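Local coordinates for protein putative transcriptional regulator, sugar-binding family (Arthrobacter aurescens, PDB 3NZE) that probably binds a sugar effector and DNA to control transcription, as a SorC-family regulator, at residues 35-38 / 39-42; 103-106 / 107-111. All coordinates share one frame; numbering follows the deposited sequence. Where two conformers were deposited one is given.

Interaction 1: 35-38 / 39-42; sequences EAET and LDRV
Arg41 folds its side chain back over the preceding turn of helix 35-50 and overlaps Glu37, four residues earlier. Its NH1 does the touching. Arg41 NH1 bonds Glu37 OE1 at 2.9 Å in a salt bridge. The same Arg41 NH1 bonds the backbone Glu37 O, also at 2.9 Å. Both acceptors lie near the guanidinium plane, at its edge. OE1 offers its anti lone pair, the one away from the other carboxylate oxygen. The carboxylate and guanidinium planes stand 80° apart, and the salt bridge joins one nitrogen to one oxygen. Both chains bend to get there: Glu37 turns at chi2 (-57°), and Arg41 bends at chi2 (139°), which carries CD to 3.3 Å from Glu37 O. The backbone N of Arg41 makes weak bonds to Glu37 O and Thr38 O. An alanine in place of Arg41 would remove the guanidinium, and Glu37 OE1 would probably lose its charged mate and be freer to swing.

Asp40 lies on the same side, with OD2 4.4 Å from Glu37 OE1. Its OD1 is bonded to His74. Thr38 and Val42 touch Asp254 of strand 250-254. Val42 CG2 packs 3.3 Å from Thr38 O, while the Thr38 hydroxyl bonds Asn34 O, just before the helix. Leu39 rests on Thr67 and Ala70 of helix 66-73. The outer side of these first two turns carries the charges, and the inner side meets the fold. Two bonds to NH1 fix the arginine tip, and its positive charge is likely to ease the repulsion between the acids of Glu37 and Asp40.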
loop_
_atom_site.group_PDB
_atom_site.type_symbol
_atom_site.label_atom_id
_atom_site.label_comp_id
_atom_site.label_asym_id
_atom_site.label_seq_id
_atom_site.Cartn_x
_atom_site.Cartn_y
_atom_site.Cartn_z
ATOM N N GLU A 35 9.121 -13.481 9.291
ATOM C CA GLU A 35 8.396 -12.481 8.504
ATOM C C GLU A 35 7.240 -11.835 9.260
ATOM O O GLU A 35 7.113 -10.605 9.295
ATOM C CB GLU A 35 7.874 -13.085 7.196
ATOM C CG GLU A 35 8.840 -12.969 6.031
ATOM C CD GLU A 35 8.129 -12.760 4.702
ATOM O OE1 GLU A 35 8.728 -12.140 3.795
ATOM O OE2 GLU A 35 6.968 -13.204 4.566
ATOM N N ALA A 36 6.390 -12.670 9.848
ATOM C CA ALA A 36 5.201 -12.183 10.534
ATOM C C ALA A 36 5.582 -11.303 11.722
ATOM O O ALA A 36 4.979 -10.251 11.938
ATOM C CB ALA A 36 4.331 -13.348 10.993
ATOM N N GLU A 37 6.579 -11.741 12.486
ATOM C CA GLU A 37 6.986 -11.018 13.690
ATOM C C GLU A 37 7.693 -9.717 13.328
ATOM O O GLU A 37 7.567 -8.722 14.031
ATOM C CB GLU A 37 7.888 -11.877 14.577
ATOM C CG GLU A 37 7.178 -13.069 15.227
ATOM C CD GLU A 37 5.962 -12.678 16.066
ATOM O OE1 GLU A 37 5.835 -11.491 16.449
ATOM O OE2 GLU A 37 5.127 -13.569 16.348
ATOM N N THR A 38 8.439 -9.739 12.231
ATOM C CA THR A 38 9.105 -8.542 11.736
ATOM C C THR A 38 8.067 -7.527 11.281
ATOM O O THR A 38 8.165 -6.346 11.603
ATOM C CB THR A 38 10.066 -8.875 10.578
ATOM O OG1 THR A 38 11.064 -9.789 11.041
ATOM C CG2 THR A 38 10.752 -7.625 10.067
ATOM N N LEU A 39 7.070 -7.993 10.533
ATOM C CA LEU A 39 5.993 -7.130 10.072
ATOM C C LEU A 39 5.235 -6.541 11.251
ATOM O O LEU A 39 4.850 -5.380 11.237
ATOM C CB LEU A 39 5.021 -7.914 9.182
ATOM C CG LEU A 39 3.742 -7.179 8.774
ATOM C CD1 LEU A 39 4.062 -5.856 8.069
ATOM C CD2 LEU A 39 2.835 -8.059 7.897
ATOM N N ASP A 40 5.022 -7.347 12.281
ATOM C CA ASP A 40 4.263 -6.873 13.428
ATOM C C ASP A 40 4.946 -5.647 14.027
ATOM O O ASP A 40 4.293 -4.677 14.447
ATOM C CB ASP A 40 4.150 -7.971 14.481
ATOM C CG ASP A 40 2.906 -7.831 15.317
ATOM O OD1 ASP A 40 1.872 -7.422 14.746
ATOM O OD2 ASP A 40 2.956 -8.126 16.533
ATOM N N ARG A 41 6.273 -5.685 14.043
ATOM C CA ARG A 41 7.045 -4.597 14.616
ATOM C C ARG A 41 7.111 -3.386 13.699
ATOM O O ARG A 41 7.095 -2.246 14.168
ATOM C CB ARG A 41 8.444 -5.082 14.987
ATOM C CG ARG A 41 8.451 -5.845 16.323
ATOM C CD ARG A 41 9.346 -7.059 16.284
ATOM N NE ARG A 41 9.273 -7.805 17.540
ATOM C CZ ARG A 41 8.409 -8.789 17.793
ATOM N NH1 ARG A 41 7.522 -9.170 16.873
ATOM N NH2 ARG A 41 8.431 -9.398 18.974
ATOM N N VAL A 42 7.201 -3.630 12.393
ATOM C CA VAL A 42 7.144 -2.527 11.442
ATOM C C VAL A 42 5.766 -1.881 11.549
ATOM O O VAL A 42 5.637 -0.656 11.558
ATOM C CB VAL A 42 7.428 -2.992 10.000
ATOM C CG1 VAL A 42 7.239 -1.834 9.005
ATOM C CG2 VAL A 42 8.838 -3.556 9.901
#

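Interaction 2: 103-106 / 107-111; sequences SDIM and RRFGS
The backbone of 103-106 runs on into 107-111 as one alpha-helix, with bonds from residue i+4 back to i. Arg107 N bonds Ser103 O at 2.9 Å, and Gly110 N bonds Met106 O at 2.9 Å. Arg108 N and Phe109 N reach Asp104 O and Ile105 O in the same way.

Arg107 runs extended back along the helix. Arg107 NE bonds Ser103 OG at 3.1 Å, nearly straight (168°), with the oxygen in the guanidinium plane. The serine hydroxyl is brought there because OG is anti to the backbone N (chi1 175°). A water beside it is 2.8 Å from Ser103 OG and makes a weak bond with Arg107 NH1. Arg108 also folds back, but meets Asp104 differently. Asp104 CB sits over one guanidinium face, 3.7 Å from Arg108 NH2. Asp104 OD2 lies well out of that plane, so any attraction is probably between charges alone. Arg108 NH1 bonds Ser72 OG.

On the buried side, Ile105 and Phe109 lie side by side. Ile105 CG2 is 4.1 Å from Phe109 CD1, and the ring turns its edge to Ile105 O. Phe109 also packs on Val62 and Val85. Met106, a selenomethionine, bends at chi2 and chi3 and touches the same two strand residues. Its side chain is about 6 Å from that of Glu118, which binds calcium in a structure of this protein, though no calcium is bound to this chain here. The helix is the crossover of a beta-alpha-beta unit, joining parallel strands 84-87 and 116-118, with one side set into the core.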
loop_
_atom_site.group_PDB
_atom_site.type_symbol
_atom_site.label_atom_id
_atom_site.label_comp_id
_atom_site.label_asym_id
_atom_site.label_seq_id
_atom_site.Cartn_x
_atom_site.Cartn_y
_atom_site.Cartn_z
ATOM N N SER A 103 -12.789 -6.033 5.103
ATOM C CA SER A 103 -13.755 -5.356 5.960
ATOM C C SER A 103 -13.231 -5.145 7.384
ATOM O O SER A 103 -13.457 -4.091 7.982
ATOM C CB SER A 103 -15.076 -6.115 5.989
ATOM O OG SER A 103 -15.971 -5.516 6.908
ATOM N N ASP A 104 -12.542 -6.144 7.926
ATOM C CA ASP A 104 -12.004 -6.039 9.277
ATOM C C ASP A 104 -10.976 -4.924 9.377
ATOM O O ASP A 104 -10.915 -4.218 10.388
ATOM C CB ASP A 104 -11.404 -7.371 9.743
ATOM C CG ASP A 104 -12.474 -8.412 10.058
ATOM O OD1 ASP A 104 -13.657 -8.030 10.128
ATOM O OD2 ASP A 104 -12.127 -9.594 10.247
ATOM N N ILE A 105 -10.168 -4.787 8.332
ATOM C CA ILE A 105 -9.168 -3.717 8.273
ATOM C C ILE A 105 -9.867 -2.367 8.307
ATOM O O ILE A 105 -9.544 -1.507 9.137
ATOM C CB ILE A 105 -8.289 -3.826 7.008
ATOM C CG1 ILE A 105 -7.418 -5.079 7.082
ATOM C CG2 ILE A 105 -7.406 -2.585 6.840
ATOM C CD1 ILE A 105 -6.761 -5.431 5.776
HETATM N N MSE A 106 -10.849 -2.188 7.427
HETATM C CA MSE A 106 -11.569 -0.918 7.395
HETATM C C MSE A 106 -12.252 -0.609 8.733
HETATM O O MSE A 106 -12.197 0.525 9.219
HETATM C CB MSE A 106 -12.541 -0.846 6.205
HETATM C CG MSE A 106 -11.913 -1.172 4.860
HETATM SE SE MSE A 106 -10.542 0.142 4.363
HETATM C CE MSE A 106 -11.597 1.761 4.522
ATOM N N ARG A 107 -12.890 -1.610 9.337
ATOM C CA ARG A 107 -13.522 -1.445 10.654
ATOM C C ARG A 107 -12.550 -0.992 11.751
ATOM O O ARG A 107 -12.868 -0.101 12.537
ATOM C CB ARG A 107 -14.236 -2.740 11.074
ATOM C CG ARG A 107 -15.447 -3.067 10.225
ATOM C CD ARG A 107 -16.130 -4.370 10.664
ATOM N NE ARG A 107 -17.163 -4.763 9.699
ATOM C CZ ARG A 107 -18.471 -4.682 9.927
ATOM N NH1 ARG A 107 -19.333 -5.049 8.983
ATOM N NH2 ARG A 107 -18.922 -4.243 11.098
ATOM N N ARG A 108 -11.366 -1.597 11.798
ATOM C CA ARG A 108 -10.334 -1.187 12.753
ATOM C C ARG A 108 -9.941 0.282 12.585
ATOM O O ARG A 108 -9.736 0.997 13.578
ATOM C CB ARG A 108 -9.104 -2.093 12.631
ATOM C CG ARG A 108 -9.322 -3.479 13.269
ATOM C CD ARG A 108 -8.162 -4.429 12.995
ATOM N NE ARG A 108 -8.602 -5.818 13.081
ATOM C CZ ARG A 108 -8.375 -6.735 12.148
ATOM N NH1 ARG A 108 -7.692 -6.429 11.056
ATOM N NH2 ARG A 108 -8.816 -7.969 12.321
ATOM N N PHE A 109 -9.840 0.728 11.336
ATOM C CA PHE A 109 -9.498 2.130 11.073
ATOM C C PHE A 109 -10.651 3.022 11.506
ATOM O O PHE A 109 -10.451 4.018 12.189
ATOM C CB PHE A 109 -9.158 2.366 9.591
ATOM C CG PHE A 109 -7.696 2.222 9.273
ATOM C CD1 PHE A 109 -7.167 0.996 8.910
ATOM C CD2 PHE A 109 -6.840 3.319 9.353
ATOM C CE1 PHE A 109 -5.825 0.856 8.609
ATOM C CE2 PHE A 109 -5.498 3.182 9.054
ATOM C CZ PHE A 109 -4.984 1.952 8.681
ATOM N N GLY A 110 -11.866 2.649 11.123
ATOM C CA GLY A 110 -13.037 3.413 11.517
ATOM C C GLY A 110 -13.186 3.530 13.018
ATOM O O GLY A 110 -13.518 4.597 13.537
ATOM N N SER A 111 -12.947 2.425 13.723
ATOM C CA SER A 111 -13.103 2.390 15.173
ATOM C C SER A 111 -12.023 3.202 15.886
ATOM O O SER A 111 -12.295 3.873 16.885
ATOM C CB SER A 111 -13.079 0.948 15.684
ATOM O OG SER A 111 -14.263 0.257 15.332
HETATM O O HOH W 1 -18.307 -4.405 5.841
#

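Both interactions lie within single helices and rest on the same backbone bonding, and they do not touch: their nearest atoms are about 10 Å apart. Interaction 1 is a surface contact at the start of helix 35-50. Interaction 2 is partly buried, in the middle and later part of helix 99-113. Helix 66-73 touches both, taking Leu39 of the first and Ile105, Arg108 and Phe109 of the second. Each has an arginine reaching back four residues. In 35-42 it finds an acid and a backbone oxygen; in 103-111 one arginine finds a hydroxyl and the other lies over a methylene. The apolar side is larger in interaction 2, where Met106 and Phe109 face strands 59-62 and 84-87.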